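Local coordinates for Non-structural protein 3 (Porcine deltacoronavirus, PDB 6LN0), which probably serves in viral replication, combining a macro domain with a papain-like protease domain thought to cleave the viral polyprotein, at residues A[344-357]-A[366-380]. Residues are numbered along the deposited sequence; the frame is centred on the assembly and turned at random.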
loop_
_atom_site.group_PDB
_atom_site.type_symbol
_atom_site.label_atom_id
_atom_site.label_comp_id
_atom_site.label_asym_id
_atom_site.label_seq_id
_atom_site.Cartn_x
_atom_site.Cartn_y
_atom_site.Cartn_z
ATOM N N VAL A 344 -14.904 31.272 0.123
ATOM C CA VAL A 344 -14.544 32.446 0.896
ATOM C C VAL A 344 -14.009 33.530 -0.033
ATOM O O VAL A 344 -13.539 33.259 -1.134
ATOM C CB VAL A 344 -13.506 32.097 1.983
ATOM C CG1 VAL A 344 -14.013 31.023 2.919
ATOM C CG2 VAL A 344 -12.217 31.676 1.324
ATOM N N ILE A 345 -14.073 34.785 0.426
ATOM C CA ILE A 345 -13.397 35.879 -0.254
ATOM C C ILE A 345 -12.013 36.040 0.337
ATOM O O ILE A 345 -11.853 36.214 1.548
ATOM C CB ILE A 345 -14.169 37.194 -0.124
ATOM C CG1 ILE A 345 -15.654 37.005 -0.382
ATOM C CG2 ILE A 345 -13.563 38.217 -1.072
ATOM C CD1 ILE A 345 -16.431 38.321 -0.158
ATOM N N SER A 346 -11.023 36.043 -0.510
ATOM C CA SER A 346 -9.644 36.181 -0.082
ATOM C C SER A 346 -9.276 37.639 -0.353
ATOM O O SER A 346 -8.928 38.002 -1.476
ATOM C CB SER A 346 -8.770 35.169 -0.823
ATOM O OG SER A 346 -7.444 35.629 -0.967
ATOM N N VAL A 347 -9.406 38.489 0.663
ATOM C CA VAL A 347 -9.210 39.930 0.485
ATOM C C VAL A 347 -7.719 40.162 0.692
ATOM O O VAL A 347 -7.235 40.308 1.817
ATOM C CB VAL A 347 -10.064 40.760 1.437
ATOM C CG1 VAL A 347 -9.942 42.244 1.082
ATOM C CG2 VAL A 347 -11.509 40.285 1.435
ATOM N N ALA A 348 -6.977 40.162 -0.410
ATOM C CA ALA A 348 -5.524 40.167 -0.315
ATOM C C ALA A 348 -4.982 41.528 0.114
ATOM O O ALA A 348 -3.862 41.616 0.626
ATOM C CB ALA A 348 -4.931 39.721 -1.659
ATOM N N ARG A 349 -5.759 42.586 -0.061
ATOM C CA ARG A 349 -5.328 43.929 0.277
ATOM C C ARG A 349 -6.559 44.739 0.635
ATOM O O ARG A 349 -7.637 44.529 0.071
ATOM C CB ARG A 349 -4.595 44.598 -0.882
ATOM C CG ARG A 349 -3.984 45.901 -0.505
ATOM C CD ARG A 349 -3.180 46.442 -1.639
ATOM N NE ARG A 349 -2.758 47.799 -1.355
ATOM C CZ ARG A 349 -2.204 48.613 -2.249
ATOM N NH1 ARG A 349 -1.991 48.200 -3.495
ATOM N NH2 ARG A 349 -1.860 49.849 -1.891
ATOM N N GLU A 350 -6.381 45.672 1.567
ATOM C CA GLU A 350 -7.460 46.512 2.067
ATOM C C GLU A 350 -8.452 45.720 2.894
ATOM O O GLU A 350 -9.639 46.045 2.919
ATOM C CB GLU A 350 -8.197 47.246 0.938
ATOM C CG GLU A 350 -7.294 47.897 -0.098
ATOM C CD GLU A 350 -6.594 49.131 0.435
ATOM O OE1 GLU A 350 -5.881 49.803 -0.352
ATOM O OE2 GLU A 350 -6.765 49.434 1.643
ATOM N N TYR A 351 -7.980 44.657 3.541
ATOM C CA TYR A 351 -8.866 43.830 4.339
ATOM C C TYR A 351 -9.434 44.651 5.480
ATOM O O TYR A 351 -8.687 45.211 6.286
ATOM C CB TYR A 351 -8.132 42.618 4.905
ATOM C CG TYR A 351 -9.026 41.794 5.803
ATOM C CD1 TYR A 351 -10.320 41.500 5.409
ATOM C CD2 TYR A 351 -8.586 41.315 7.031
ATOM C CE1 TYR A 351 -11.161 40.763 6.189
ATOM C CE2 TYR A 351 -9.429 40.543 7.837
ATOM C CZ TYR A 351 -10.726 40.277 7.402
ATOM O OH TYR A 351 -11.607 39.518 8.152
ATOM N N ASP A 352 -10.756 44.680 5.568
ATOM C CA ASP A 352 -11.469 45.475 6.562
ATOM C C ASP A 352 -12.432 44.566 7.308
ATOM O O ASP A 352 -13.457 44.160 6.733
ATOM C CB ASP A 352 -12.200 46.626 5.878
ATOM C CG ASP A 352 -12.792 47.616 6.868
ATOM O OD1 ASP A 352 -13.168 47.189 7.985
ATOM O OD2 ASP A 352 -12.898 48.814 6.506
ATOM N N PRO A 353 -12.170 44.235 8.573
ATOM C CA PRO A 353 -13.033 43.271 9.271
ATOM C C PRO A 353 -14.497 43.676 9.397
ATOM O O PRO A 353 -15.294 42.839 9.832
ATOM C CB PRO A 353 -12.376 43.131 10.657
ATOM C CG PRO A 353 -11.135 43.956 10.624
ATOM C CD PRO A 353 -10.851 44.349 9.211
ATOM N N ILE A 354 -14.897 44.904 9.061
ATOM C CA ILE A 354 -16.308 45.253 9.100
ATOM C C ILE A 354 -16.871 45.649 7.752
ATOM O O ILE A 354 -18.032 46.008 7.624
ATOM C CB ILE A 354 -16.600 46.356 10.147
ATOM C CG1 ILE A 354 -15.887 47.645 9.770
ATOM C CG2 ILE A 354 -16.224 45.892 11.553
ATOM C CD1 ILE A 354 -16.351 48.807 10.601
ATOM N N GLN A 355 -16.043 45.558 6.673
ATOM C CA GLN A 355 -16.501 45.886 5.339
ATOM C C GLN A 355 -15.877 44.906 4.342
ATOM O O GLN A 355 -14.734 45.094 3.901
ATOM C CB GLN A 355 -16.159 47.335 5.004
ATOM C CG GLN A 355 -16.389 47.677 3.585
ATOM C CD GLN A 355 -17.779 48.175 3.354
ATOM O OE1 GLN A 355 -18.755 47.446 3.553
ATOM N NE2 GLN A 355 -17.893 49.433 2.955
ATOM N N PRO A 356 -16.598 43.860 3.962
ATOM C CA PRO A 356 -16.040 42.881 3.022
ATOM C C PRO A 356 -15.911 43.442 1.617
ATOM O O PRO A 356 -16.743 44.225 1.153
ATOM C CB PRO A 356 -17.058 41.740 3.069
ATOM C CG PRO A 356 -18.349 42.427 3.405
ATOM C CD PRO A 356 -17.967 43.512 4.379
ATOM N N LYS A 357 -14.862 43.013 0.919
ATOM C CA LYS A 357 -14.562 43.579 -0.390
ATOM C C LYS A 357 -14.211 42.486 -1.389
ATOM O O LYS A 357 -13.792 41.386 -1.025
ATOM C CB LYS A 357 -13.412 44.586 -0.316
ATOM C CG LYS A 357 -13.472 45.535 0.898
ATOM C CD LYS A 357 -12.554 46.739 0.706
ATOM C CE LYS A 357 -12.290 47.470 2.031
ATOM N NZ LYS A 357 -11.322 48.580 1.812
ATOM N N TRP A 366 -9.947 47.303 -4.670
ATOM C CA TRP A 366 -10.697 46.479 -3.732
ATOM C C TRP A 366 -11.936 47.264 -3.312
ATOM O O TRP A 366 -11.830 48.275 -2.611
ATOM C CB TRP A 366 -9.822 46.099 -2.539
ATOM C CG TRP A 366 -8.818 45.084 -2.947
ATOM C CD1 TRP A 366 -7.554 45.325 -3.390
ATOM C CD2 TRP A 366 -9.005 43.651 -3.009
ATOM N NE1 TRP A 366 -6.933 44.137 -3.711
ATOM C CE2 TRP A 366 -7.795 43.095 -3.484
ATOM C CE3 TRP A 366 -10.073 42.791 -2.708
ATOM C CZ2 TRP A 366 -7.617 41.701 -3.670
ATOM C CZ3 TRP A 366 -9.901 41.404 -2.894
ATOM C CH2 TRP A 366 -8.675 40.876 -3.369
ATOM N N THR A 367 -13.117 46.795 -3.749
ATOM C CA THR A 367 -14.367 47.526 -3.653
ATOM C C THR A 367 -15.355 46.839 -2.723
ATOM O O THR A 367 -15.382 45.608 -2.648
ATOM C CB THR A 367 -15.020 47.658 -5.026
ATOM O OG1 THR A 367 -16.273 48.321 -4.879
ATOM C CG2 THR A 367 -15.273 46.273 -5.635
ATOM N N PRO A 368 -16.182 47.599 -2.010
ATOM C CA PRO A 368 -17.363 46.995 -1.378
ATOM C C PRO A 368 -18.408 46.614 -2.419
ATOM O O PRO A 368 -18.254 46.918 -3.612
ATOM C CB PRO A 368 -17.868 48.104 -0.441
ATOM C CG PRO A 368 -16.726 49.040 -0.297
ATOM C CD PRO A 368 -16.020 49.010 -1.617
ATOM N N PHE A 369 -19.488 45.973 -1.986
ATOM C CA PHE A 369 -20.414 45.404 -2.955
ATOM C C PHE A 369 -21.804 45.286 -2.342
ATOM O O PHE A 369 -21.972 45.272 -1.121
ATOM C CB PHE A 369 -19.919 44.030 -3.447
ATOM C CG PHE A 369 -19.669 43.040 -2.343
ATOM C CD1 PHE A 369 -20.706 42.280 -1.817
ATOM C CD2 PHE A 369 -18.391 42.836 -1.863
ATOM C CE1 PHE A 369 -20.472 41.338 -0.808
ATOM C CE2 PHE A 369 -18.144 41.893 -0.856
ATOM C CZ PHE A 369 -19.180 41.141 -0.335
ATOM N N THR A 370 -22.800 45.164 -3.204
ATOM C CA THR A 370 -24.177 45.091 -2.722
ATOM C C THR A 370 -24.749 43.732 -3.076
ATOM O O THR A 370 -24.910 43.422 -4.271
ATOM C CB THR A 370 -25.027 46.215 -3.310
ATOM O OG1 THR A 370 -24.461 47.491 -2.935
ATOM C CG2 THR A 370 -26.437 46.101 -2.798
ATOM N N PRO A 371 -25.033 42.886 -2.086
ATOM C CA PRO A 371 -25.459 41.505 -2.377
ATOM C C PRO A 371 -26.831 41.452 -3.023
ATOM O O PRO A 371 -27.750 42.152 -2.604
ATOM C CB PRO A 371 -25.498 40.841 -0.997
ATOM C CG PRO A 371 -24.740 41.761 -0.082
ATOM C CD PRO A 371 -24.769 43.128 -0.662
ATOM N N GLN A 372 -26.981 40.578 -4.024
ATOM C CA GLN A 372 -28.286 40.317 -4.623
ATOM C C GLN A 372 -28.861 38.956 -4.273
ATOM O O GLN A 372 -30.045 38.730 -4.549
ATOM C CB GLN A 372 -28.226 40.418 -6.151
ATOM C CG GLN A 372 -27.453 41.609 -6.636
ATOM C CD GLN A 372 -28.181 42.918 -6.348
ATOM O OE1 GLN A 372 -29.392 43.037 -6.603
ATOM N NE2 GLN A 372 -27.447 43.907 -5.829
ATOM N N SER A 373 -28.063 38.045 -3.714
ATOM C CA SER A 373 -28.508 36.694 -3.371
ATOM C C SER A 373 -27.469 36.066 -2.447
ATOM O O SER A 373 -26.371 36.600 -2.276
ATOM C CB SER A 373 -28.721 35.852 -4.628
ATOM O OG SER A 373 -27.479 35.517 -5.223
ATOM N N GLY A 374 -27.819 34.917 -1.858
ATOM C CA GLY A 374 -26.987 34.289 -0.848
ATOM C C GLY A 374 -27.282 34.811 0.553
ATOM O O GLY A 374 -27.972 35.815 0.758
ATOM N N LYS A 375 -26.728 34.119 1.546
ATOM C CA LYS A 375 -27.008 34.435 2.944
ATOM C C LYS A 375 -25.891 35.208 3.630
ATOM O O LYS A 375 -26.159 35.972 4.561
ATOM C CB LYS A 375 -27.297 33.145 3.722
ATOM C CG LYS A 375 -28.257 32.211 2.991
ATOM C CD LYS A 375 -28.685 31.031 3.850
ATOM C CE LYS A 375 -30.213 30.990 4.042
ATOM N NZ LYS A 375 -31.012 30.764 2.784
ATOM N N GLY A 376 -24.654 35.053 3.183
ATOM C CA GLY A 376 -23.563 35.834 3.722
ATOM C C GLY A 376 -22.275 35.474 3.020
ATOM O O GLY A 376 -22.269 34.756 2.020
ATOM N N ALA A 377 -21.169 35.971 3.563
ATOM C CA ALA A 377 -19.872 35.676 2.979
ATOM C C ALA A 377 -18.812 35.694 4.068
ATOM O O ALA A 377 -18.888 36.505 4.994
ATOM C CB ALA A 377 -19.522 36.681 1.878
ATOM N N VAL A 378 -17.843 34.777 3.964
ATOM C CA VAL A 378 -16.656 34.766 4.809
ATOM C C VAL A 378 -15.543 35.472 4.065
ATOM O O VAL A 378 -15.326 35.215 2.880
ATOM C CB VAL A 378 -16.221 33.335 5.175
ATOM C CG1 VAL A 378 -14.822 33.352 5.788
ATOM C CG2 VAL A 378 -17.217 32.702 6.117
ATOM N N ALA A 379 -14.818 36.344 4.758
ATOM C CA ALA A 379 -13.678 37.040 4.182
ATOM C C ALA A 379 -12.441 36.677 4.978
ATOM O O ALA A 379 -12.512 36.520 6.199
ATOM C CB ALA A 379 -13.880 38.563 4.198
ATOM N N ILE A 380 -11.316 36.519 4.293
ATOM C CA ILE A 380 -10.061 36.209 4.958
ATOM C C ILE A 380 -9.033 37.238 4.540
ATOM O O ILE A 380 -9.010 37.694 3.392
ATOM C CB ILE A 380 -9.533 34.772 4.693
ATOM C CG1 ILE A 380 -9.463 34.444 3.209
ATOM C CG2 ILE A 380 -10.344 33.729 5.465
ATOM C CD1 ILE A 380 -8.610 33.173 2.932
#
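The indole of Trp366 lies against the loop that leaves strand 338-346: Arg349 O stands 3.3 Å above the ring plane, offset toward the rim, with Val347 C and Ala348 N over the same face. Val347 runs antiparallel alongside the indole, its CG1 3.8 Å from Trp366 CE3, while Lys357 O lies at the ring edge. Tyr351 takes Ala379 CB obliquely at CE1 (4.0 Å) and has Pro353 CD over the centre of one face and Ile380 C also over a face; its hydroxyl is hydrogen-bonded to Thr420. With chi1 at 56°, Phe369 places CG between its backbone N and carbonyl carbon, and its CZ reaches Ile345 CD1 at 3.9 Å. The Pro356 and Phe369 side chains run about perpendicular, Pro356 CG near Phe369 CZ, and Pro356 O meets the ring obliquely. Phe328 meets Phe369 with planes about 20° apart, and Tyr359 meets Trp366.

Along the backbone, Ile345 and Ser346 pair in parallel with Ala379 and Ile380. Ile345 N donates to Val378 O (2.8 Å, 171° at the hydrogen), Ile380 N to Ile345 O (2.8 Å), and Val347 N to Ile380 O (2.9 Å). The Thr367 side chain lies about 5 Å from the zinc ion; OG1 donates to Pro368 O and bonds weakly with Cys334 N.

The segments thus join the zinc-bearing end of the sheet to its parallel strand pair; backbone bonds fix the register, while side chains contribute by packing, polar as well as apolar groups meeting the rings.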